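Local coordinates for protein particle-associated glycoside hydrolase (Acinetobacter phage Fri1, PDB 6C72) that degrades the capsular polysaccharide of Acinetobacter baumannii as a trimeric tailspike glycosidase during entry of the phage into its host, at residues I71-T74 and G75-T78; Y190-P193 and E194-G198; G396-N400 and N401-G405; T504-R508 and S509-I513. All coordinates share one frame; numbering follows the deposited sequence.

How the contacts relate
The four contacts are local corners of one elongated chain and follow each other in sequence from contact 1 to contact 4. Contact 1 is the hairpin turn between strands 70-72 and 80-83 in the five-stranded N-terminal sheet. Contacts 2 and 3 sit on turns of the central parallel beta-helix, with centres about 37 Å apart. Contact 4 is the corner leading into strand 509-517 of the C-terminal antiparallel domain, its centre about 54 Å from that of contact 3. The centres of contacts 1 and 4 are about 113 Å apart, on opposite sides of the chain's centre. Contacts 2, 3 and 4 also meet neighbouring subunits, so these turns lie at or near subunit interfaces of the trimer.

Contact 1: I71-T74 and G75-T78; sequences IRVT and GAAT
Val73 and Gly75 shape the corner of a beta hairpin, and Arg72 reaches from the strand before it toward the chain on the far side. Residues Val73 to Ala76 make a type I beta turn. Within it CG1 of Val73, anti to the backbone N (chi1 167°), turns in under the bend. It lies 3.7 Å from Gly75 N, and the same methyl packs against Ala76 CB at 3.9 Å. Gly75, with no side chain, contributes only main chain to this corner. Thr74 points outward, but its OG1 bonds to Arg28 O and so ties the turn to the loop after helix 24-27.

The Arg72 side chain folds back through bends at chi2 and chi3. This brings NH2 within 3.0 Å of Ala77 O, which lies at the edge of the guanidinium and near its plane. NH1 is hydrogen-bonded to Ala63 O, and NE makes a weak bond to Gly79 O, while Thr78 OG1 is anchored on Ala59 O. Several main-chain carbonyls thus lie round the guanidinium, with Ala63 O the firm partner, so the charge is probably spread over polar backbone, while Val73 and Ala76 add a small apolar contact inside the turn.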
# COMPACT_ATOMS: atom_id res chain seq x y z
N ILE A 71 -3.85 51.92 1.50
CA ILE A 71 -3.34 52.88 2.46
C ILE A 71 -3.73 54.27 1.96
O ILE A 71 -3.11 54.83 1.05
CB ILE A 71 -1.82 52.76 2.66
CG1 ILE A 71 -1.45 51.32 3.06
CG2 ILE A 71 -1.32 53.74 3.71
CD1 ILE A 71 -2.18 50.81 4.30
N ARG A 72 -4.79 54.84 2.54
CA ARG A 72 -5.29 56.12 2.07
C ARG A 72 -4.49 57.26 2.68
O ARG A 72 -4.16 57.25 3.88
CB ARG A 72 -6.77 56.27 2.44
CG ARG A 72 -7.71 55.32 1.68
CD ARG A 72 -7.89 55.77 0.23
NE ARG A 72 -8.31 57.17 0.17
CZ ARG A 72 -9.56 57.59 0.34
NH1 ARG A 72 -10.53 56.72 0.60
NH2 ARG A 72 -9.85 58.87 0.26
N VAL A 73 -4.17 58.25 1.85
CA VAL A 73 -3.45 59.44 2.30
C VAL A 73 -4.41 60.34 3.07
O VAL A 73 -5.46 60.73 2.54
CB VAL A 73 -2.80 60.18 1.12
CG1 VAL A 73 -2.34 61.54 1.54
CG2 VAL A 73 -1.62 59.38 0.62
N THR A 74 -4.08 60.62 4.33
CA THR A 74 -4.96 61.37 5.22
C THR A 74 -5.03 62.85 4.86
O THR A 74 -6.05 63.50 5.15
CB THR A 74 -4.48 61.21 6.66
OG1 THR A 74 -3.12 61.64 6.76
CG2 THR A 74 -4.57 59.76 7.10
N GLY A 75 -3.97 63.42 4.31
CA GLY A 75 -3.89 64.82 3.93
C GLY A 75 -4.38 65.17 2.55
O GLY A 75 -4.06 66.25 2.05
N ALA A 76 -5.09 64.26 1.88
CA ALA A 76 -5.64 64.46 0.55
C ALA A 76 -7.04 63.86 0.50
O ALA A 76 -7.35 62.93 1.24
CB ALA A 76 -4.75 63.85 -0.54
N ALA A 77 -7.89 64.41 -0.37
CA ALA A 77 -9.25 63.89 -0.44
C ALA A 77 -9.30 62.52 -1.11
O ALA A 77 -10.14 61.69 -0.75
CB ALA A 77 -10.15 64.88 -1.18
N THR A 78 -8.44 62.27 -2.11
CA THR A 78 -8.34 60.98 -2.77
C THR A 78 -6.88 60.57 -2.88
O THR A 78 -5.97 61.40 -2.80
CB THR A 78 -8.95 60.96 -4.18
OG1 THR A 78 -8.17 61.78 -5.06
CG2 THR A 78 -10.40 61.44 -4.16

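Contact 2: Y190-P193 and E194-G198; sequences YLVP and ENVTG
Val196 folds back on Pro193 and Val192 in a type II beta turn from Pro193 to Val196, at a corner of the parallel beta-helix where the chain leaves strand 188-192 on its way to strand 200-202. Asn195, at the third position of the turn, has the positive phi that this turn type calls for.

One main-chain hydrogen bond closes the loop. Val196 N donates to Pro193 O over 3.2 Å with an N-H...O angle of 153°, and the nitrogen stands well above the carbonyl plane, 45° out of it, so the bond does not follow a lone pair.

Apolar packing lines the inside of the bend. The two branches of Val196 divide the work: CG1, anti to the backbone N (chi1 167°), meets Val192 CG1 at 3.8 Å, whereas CG2 lies against the proline ring, 3.7 Å from Pro193 CD. Both pairs meet at a slant. Val192 also packs on Phe229 and Pro193 on Met140, which joins the turn to the body of the beta-helix.

The polar side chains point away from the bend, into the contact with the second subunit. Glu194 OE2 forms a salt bridge with Lys249 and accepts bonds from Val170 N and Gln171 N of the second subunit; Asn195 ND2 bonds to Gln171 O of that subunit. Three donors from two chains thus converge on one carboxylate oxygen, probably favouring the ionised acid. The chain of Glu194 bends at chi2, and its other oxygen, OE1, rests 3.7 Å from Pro193 C.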
# COMPACT_ATOMS: atom_id res chain seq x y z
N TYR A 190 -8.57 27.76 13.97
CA TYR A 190 -8.52 27.73 12.51
C TYR A 190 -9.70 26.91 11.99
O TYR A 190 -9.69 25.67 12.05
CB TYR A 190 -7.19 27.12 12.05
CG TYR A 190 -6.81 27.42 10.61
CD1 TYR A 190 -7.30 28.55 9.95
CD2 TYR A 190 -5.95 26.56 9.91
CE1 TYR A 190 -6.93 28.83 8.65
CE2 TYR A 190 -5.58 26.82 8.59
CZ TYR A 190 -6.07 27.95 7.97
OH TYR A 190 -5.69 28.22 6.67
N LEU A 191 -10.72 27.58 11.48
CA LEU A 191 -11.91 26.93 10.94
C LEU A 191 -11.82 26.81 9.43
O LEU A 191 -11.58 27.80 8.73
CB LEU A 191 -13.17 27.69 11.34
CG LEU A 191 -14.51 27.21 10.75
CD1 LEU A 191 -14.87 25.82 11.25
CD2 LEU A 191 -15.61 28.23 11.04
N VAL A 192 -11.98 25.60 8.91
CA VAL A 192 -11.99 25.42 7.47
C VAL A 192 -13.43 25.15 7.04
O VAL A 192 -13.88 24.00 7.09
CB VAL A 192 -11.06 24.29 7.03
CG1 VAL A 192 -10.92 24.31 5.53
CG2 VAL A 192 -9.70 24.41 7.73
N PRO A 193 -14.17 26.17 6.59
CA PRO A 193 -15.59 25.99 6.27
C PRO A 193 -15.78 24.99 5.14
O PRO A 193 -14.85 24.66 4.40
CB PRO A 193 -16.05 27.39 5.82
CG PRO A 193 -15.05 28.31 6.33
CD PRO A 193 -13.73 27.56 6.36
N GLU A 194 -17.02 24.54 5.00
CA GLU A 194 -17.38 23.72 3.86
C GLU A 194 -17.14 24.50 2.57
O GLU A 194 -17.21 25.74 2.55
CB GLU A 194 -18.83 23.24 3.95
CG GLU A 194 -19.87 24.37 3.93
CD GLU A 194 -20.16 24.93 5.31
OE1 GLU A 194 -19.31 24.73 6.21
OE2 GLU A 194 -21.23 25.56 5.49
N ASN A 195 -16.80 23.78 1.51
CA ASN A 195 -16.47 24.32 0.19
C ASN A 195 -15.18 25.14 0.17
O ASN A 195 -14.88 25.75 -0.86
CB ASN A 195 -17.62 25.14 -0.40
CG ASN A 195 -18.73 24.25 -0.93
OD1 ASN A 195 -18.46 23.20 -1.50
ND2 ASN A 195 -19.98 24.68 -0.75
N VAL A 196 -14.43 25.19 1.26
CA VAL A 196 -13.08 25.75 1.24
C VAL A 196 -12.10 24.63 0.92
O VAL A 196 -12.03 23.62 1.64
CB VAL A 196 -12.74 26.45 2.56
CG1 VAL A 196 -11.26 26.75 2.63
CG2 VAL A 196 -13.56 27.76 2.69
N THR A 197 -11.37 24.78 -0.18
CA THR A 197 -10.54 23.72 -0.74
C THR A 197 -9.09 24.16 -0.81
O THR A 197 -8.79 25.32 -1.12
CB THR A 197 -11.00 23.37 -2.15
OG1 THR A 197 -10.99 24.56 -2.96
CG2 THR A 197 -12.41 22.78 -2.12
N GLY A 198 -8.18 23.21 -0.57
CA GLY A 198 -6.77 23.48 -0.77
C GLY A 198 -6.15 24.42 0.23
O GLY A 198 -5.12 25.02 -0.06

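Contact 3: G396-N400 and N401-G405; sequences GRFTN and NTLWG
The side-chain amide of Asn401 sits over the ring of Phe398, and this pair forms the tight part of the contact. ND2 stands 3.3 Å above the ring plane, over its centre, with the amide and ring planes 55° apart. Phe398 CG is anti to the backbone N (chi1 -171°), which extends the ring across the corner to where CD1 of Leu403 touches its edge, 3.7 Å from CZ and in the ring plane. The amide is also fixed by bonds to the preceding coil: ND2 donates to Val374 O, and OD1 accepts from Cys377 N. These bonds satisfy both ends of the buried amide and hold its rotation.

The other side of the bend is much looser across the contact. Thr399 and Asn400 direct their side chains away from 401-405: Thr399 OG1 bonds to Asp375 OD1, and Asn400, whose side chain comes to about 4 Å from a bound zinc ion, packs on Lys370 of the third subunit. Asn400 makes the corner with a left-handed backbone (phi 57°). Asn426 of the following coil repeats the pattern, OD1 accepting from Asn401 N and ND2 donating to Phe398 O, consistent with a short asparagine-ladder-like stack at a turn of the parallel beta-helix.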
# COMPACT_ATOMS: atom_id res chain seq x y z
N GLY A 396 -10.04 -9.29 9.20
CA GLY A 396 -8.87 -8.46 9.06
C GLY A 396 -7.59 -9.26 9.16
O GLY A 396 -7.59 -10.49 9.22
N ARG A 397 -6.50 -8.50 9.20
CA ARG A 397 -5.14 -9.02 9.21
C ARG A 397 -4.36 -8.27 10.28
O ARG A 397 -4.28 -7.03 10.24
CB ARG A 397 -4.49 -8.85 7.83
CG ARG A 397 -5.25 -9.53 6.73
CD ARG A 397 -4.63 -9.30 5.37
NE ARG A 397 -3.25 -9.78 5.32
CZ ARG A 397 -2.90 -11.03 5.02
NH1 ARG A 397 -3.83 -11.95 4.75
NH2 ARG A 397 -1.61 -11.37 4.98
N PHE A 398 -3.86 -9.01 11.26
CA PHE A 398 -3.02 -8.52 12.34
C PHE A 398 -1.65 -9.16 12.13
O PHE A 398 -1.38 -10.26 12.60
CB PHE A 398 -3.63 -8.89 13.68
CG PHE A 398 -2.96 -8.26 14.86
CD1 PHE A 398 -3.37 -7.02 15.33
CD2 PHE A 398 -1.96 -8.92 15.55
CE1 PHE A 398 -2.77 -6.44 16.44
CE2 PHE A 398 -1.36 -8.35 16.66
CZ PHE A 398 -1.76 -7.10 17.10
N THR A 399 -0.78 -8.47 11.39
CA THR A 399 0.44 -9.06 10.87
C THR A 399 1.68 -8.31 11.33
O THR A 399 1.69 -7.07 11.41
CB THR A 399 0.41 -9.09 9.33
OG1 THR A 399 0.03 -7.79 8.84
CG2 THR A 399 -0.56 -10.16 8.80
N ASN A 400 2.73 -9.08 11.64
CA ASN A 400 4.06 -8.53 11.86
C ASN A 400 4.07 -7.47 12.95
O ASN A 400 4.82 -6.50 12.87
CB ASN A 400 4.63 -7.96 10.57
CG ASN A 400 4.74 -9.00 9.48
OD1 ASN A 400 4.17 -8.85 8.39
ND2 ASN A 400 5.48 -10.08 9.76
N ASN A 401 3.25 -7.63 13.97
CA ASN A 401 3.23 -6.72 15.09
C ASN A 401 3.95 -7.35 16.27
O ASN A 401 4.14 -8.57 16.33
CB ASN A 401 1.79 -6.37 15.49
CG ASN A 401 0.98 -5.86 14.32
OD1 ASN A 401 1.28 -4.79 13.79
ND2 ASN A 401 -0.05 -6.63 13.89
N THR A 402 4.34 -6.51 17.22
CA THR A 402 4.96 -6.96 18.45
C THR A 402 4.11 -6.50 19.62
O THR A 402 3.73 -5.33 19.70
CB THR A 402 6.41 -6.44 18.56
OG1 THR A 402 7.20 -7.01 17.51
CG2 THR A 402 7.05 -6.77 19.92
N LEU A 403 3.77 -7.41 20.50
CA LEU A 403 3.17 -7.07 21.78
C LEU A 403 4.28 -7.16 22.82
O LEU A 403 4.72 -8.25 23.19
CB LEU A 403 1.98 -7.97 22.09
CG LEU A 403 0.65 -7.52 21.45
CD1 LEU A 403 0.63 -7.71 19.92
CD2 LEU A 403 -0.55 -8.20 22.09
N TRP A 404 4.77 -6.00 23.27
CA TRP A 404 5.90 -5.99 24.19
C TRP A 404 5.50 -6.46 25.58
O TRP A 404 6.35 -6.96 26.32
CB TRP A 404 6.52 -4.59 24.27
CG TRP A 404 7.24 -4.14 23.02
CD1 TRP A 404 6.92 -3.07 22.22
CD2 TRP A 404 8.41 -4.74 22.44
NE1 TRP A 404 7.81 -2.97 21.18
CE2 TRP A 404 8.74 -3.98 21.29
CE3 TRP A 404 9.20 -5.84 22.77
CZ2 TRP A 404 9.82 -4.30 20.48
CZ3 TRP A 404 10.26 -6.15 21.97
CH2 TRP A 404 10.57 -5.39 20.83
N GLY A 405 4.23 -6.30 25.96
CA GLY A 405 3.79 -6.70 27.29
C GLY A 405 4.45 -5.94 28.42
O GLY A 405 4.68 -6.51 29.48

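Contact 4: T504-R508 and S509-I513; sequences TVPLR and SGCKI
Val505 and Cys511 face each other across the bend, each with its side chain directed at the other segment. The sulfur, anti to the Cys511 carbonyl carbon (chi1 -55°), comes alongside the valine, 3.9 Å from Val505 CB. The same sulfur also approaches the neighbouring proline ring, with Pro506 CD 4.2 Å away. Farther along the strand, Ile513 points the same way, but its CD1 only grazes Val505 CG1 at 4.3 Å, so the packing thins in that direction.

Near the corner Ser509 turns back over the chain that leads into it. Its OG is placed between the backbone N and the carbonyl carbon (chi1 65°), which aims it at the main chain of residues 506 and 507. There it is 2.9 Å from Pro506 O and 3.3 Å from Leu507 O; both bonds would be weak, and which of them the hydroxyl proton serves is not settled. The same OG lies beside the proline, 3.4 Å from Pro506 CG. A water donates to Pro506 O (2.8 Å) and to Ser509 O (3.0 Å), bridging the two limbs of the corner beside the hydroxyl.

Arg508, at positive phi, carries the reversal and extends its side chain outward, where NE bonds to Asn538 OD1 and the side chain packs on Asp519 of the second subunit. Inward, Val505 and Ile513 both meet Trp560. The corner carries the chain from the four-stranded sheet containing 500-504 into the six-stranded sheet of 509-517, a sheet-to-sheet crossing consistent with a beta-sandwich-like C-terminal domain.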
# COMPACT_ATOMS: atom_id res chain seq x y z
N THR A 504 -29.18 -46.87 -7.45
CA THR A 504 -28.75 -47.75 -8.53
C THR A 504 -27.23 -47.69 -8.62
O THR A 504 -26.67 -46.60 -8.80
CB THR A 504 -29.38 -47.32 -9.86
OG1 THR A 504 -30.80 -47.45 -9.78
CG2 THR A 504 -28.88 -48.17 -11.01
N VAL A 505 -26.58 -48.83 -8.47
CA VAL A 505 -25.12 -48.90 -8.50
C VAL A 505 -24.66 -48.85 -9.95
O VAL A 505 -25.36 -49.35 -10.85
CB VAL A 505 -24.59 -50.15 -7.78
CG1 VAL A 505 -24.96 -50.12 -6.31
CG2 VAL A 505 -25.14 -51.40 -8.43
N PRO A 506 -23.51 -48.25 -10.24
CA PRO A 506 -23.05 -48.15 -11.63
C PRO A 506 -22.50 -49.48 -12.13
O PRO A 506 -22.24 -50.41 -11.36
CB PRO A 506 -21.94 -47.09 -11.56
CG PRO A 506 -21.43 -47.19 -10.18
CD PRO A 506 -22.58 -47.59 -9.31
N LEU A 507 -22.30 -49.55 -13.44
CA LEU A 507 -21.63 -50.70 -14.03
C LEU A 507 -20.14 -50.64 -13.74
O LEU A 507 -19.63 -49.68 -13.15
CB LEU A 507 -21.88 -50.74 -15.54
CG LEU A 507 -23.30 -51.11 -15.97
CD1 LEU A 507 -23.53 -50.76 -17.42
CD2 LEU A 507 -23.51 -52.59 -15.72
N ARG A 508 -19.42 -51.70 -14.14
CA ARG A 508 -17.96 -51.73 -14.08
C ARG A 508 -17.44 -51.32 -12.71
O ARG A 508 -16.52 -50.51 -12.59
CB ARG A 508 -17.34 -50.84 -15.16
CG ARG A 508 -17.94 -50.97 -16.54
CD ARG A 508 -17.20 -50.04 -17.48
NE ARG A 508 -17.73 -50.04 -18.84
CZ ARG A 508 -17.18 -49.35 -19.83
NH1 ARG A 508 -16.09 -48.63 -19.62
NH2 ARG A 508 -17.72 -49.39 -21.04
N SER A 509 -18.06 -51.83 -11.66
CA SER A 509 -17.70 -51.36 -10.33
C SER A 509 -18.09 -52.42 -9.32
O SER A 509 -18.93 -53.27 -9.58
CB SER A 509 -18.39 -50.02 -9.99
OG SER A 509 -19.80 -50.13 -9.91
N GLY A 510 -17.40 -52.39 -8.18
CA GLY A 510 -17.78 -53.15 -7.01
C GLY A 510 -18.26 -52.18 -5.95
O GLY A 510 -17.65 -51.13 -5.75
N CYS A 511 -19.35 -52.52 -5.28
CA CYS A 511 -19.95 -51.63 -4.31
C CYS A 511 -20.25 -52.37 -3.03
O CYS A 511 -20.63 -53.54 -3.05
CB CYS A 511 -21.23 -51.01 -4.85
SG CYS A 511 -20.98 -50.17 -6.44
N LYS A 512 -20.04 -51.70 -1.91
CA LYS A 512 -20.45 -52.17 -0.60
C LYS A 512 -21.38 -51.13 0.02
O LYS A 512 -20.99 -49.96 0.16
CB LYS A 512 -19.22 -52.44 0.28
CG LYS A 512 -19.56 -52.99 1.65
CD LYS A 512 -18.35 -52.96 2.52
CE LYS A 512 -18.68 -53.38 3.93
NZ LYS A 512 -17.43 -53.31 4.79
N ILE A 513 -22.60 -51.54 0.35
CA ILE A 513 -23.61 -50.67 0.96
C ILE A 513 -23.78 -51.08 2.41
O ILE A 513 -24.06 -52.24 2.70
CB ILE A 513 -24.96 -50.76 0.23
CG1 ILE A 513 -24.86 -50.26 -1.21
CG2 ILE A 513 -26.02 -49.96 1.00
CD1 ILE A 513 -24.68 -51.33 -2.23
O HOH W 1 -21.91 -52.69 -9.70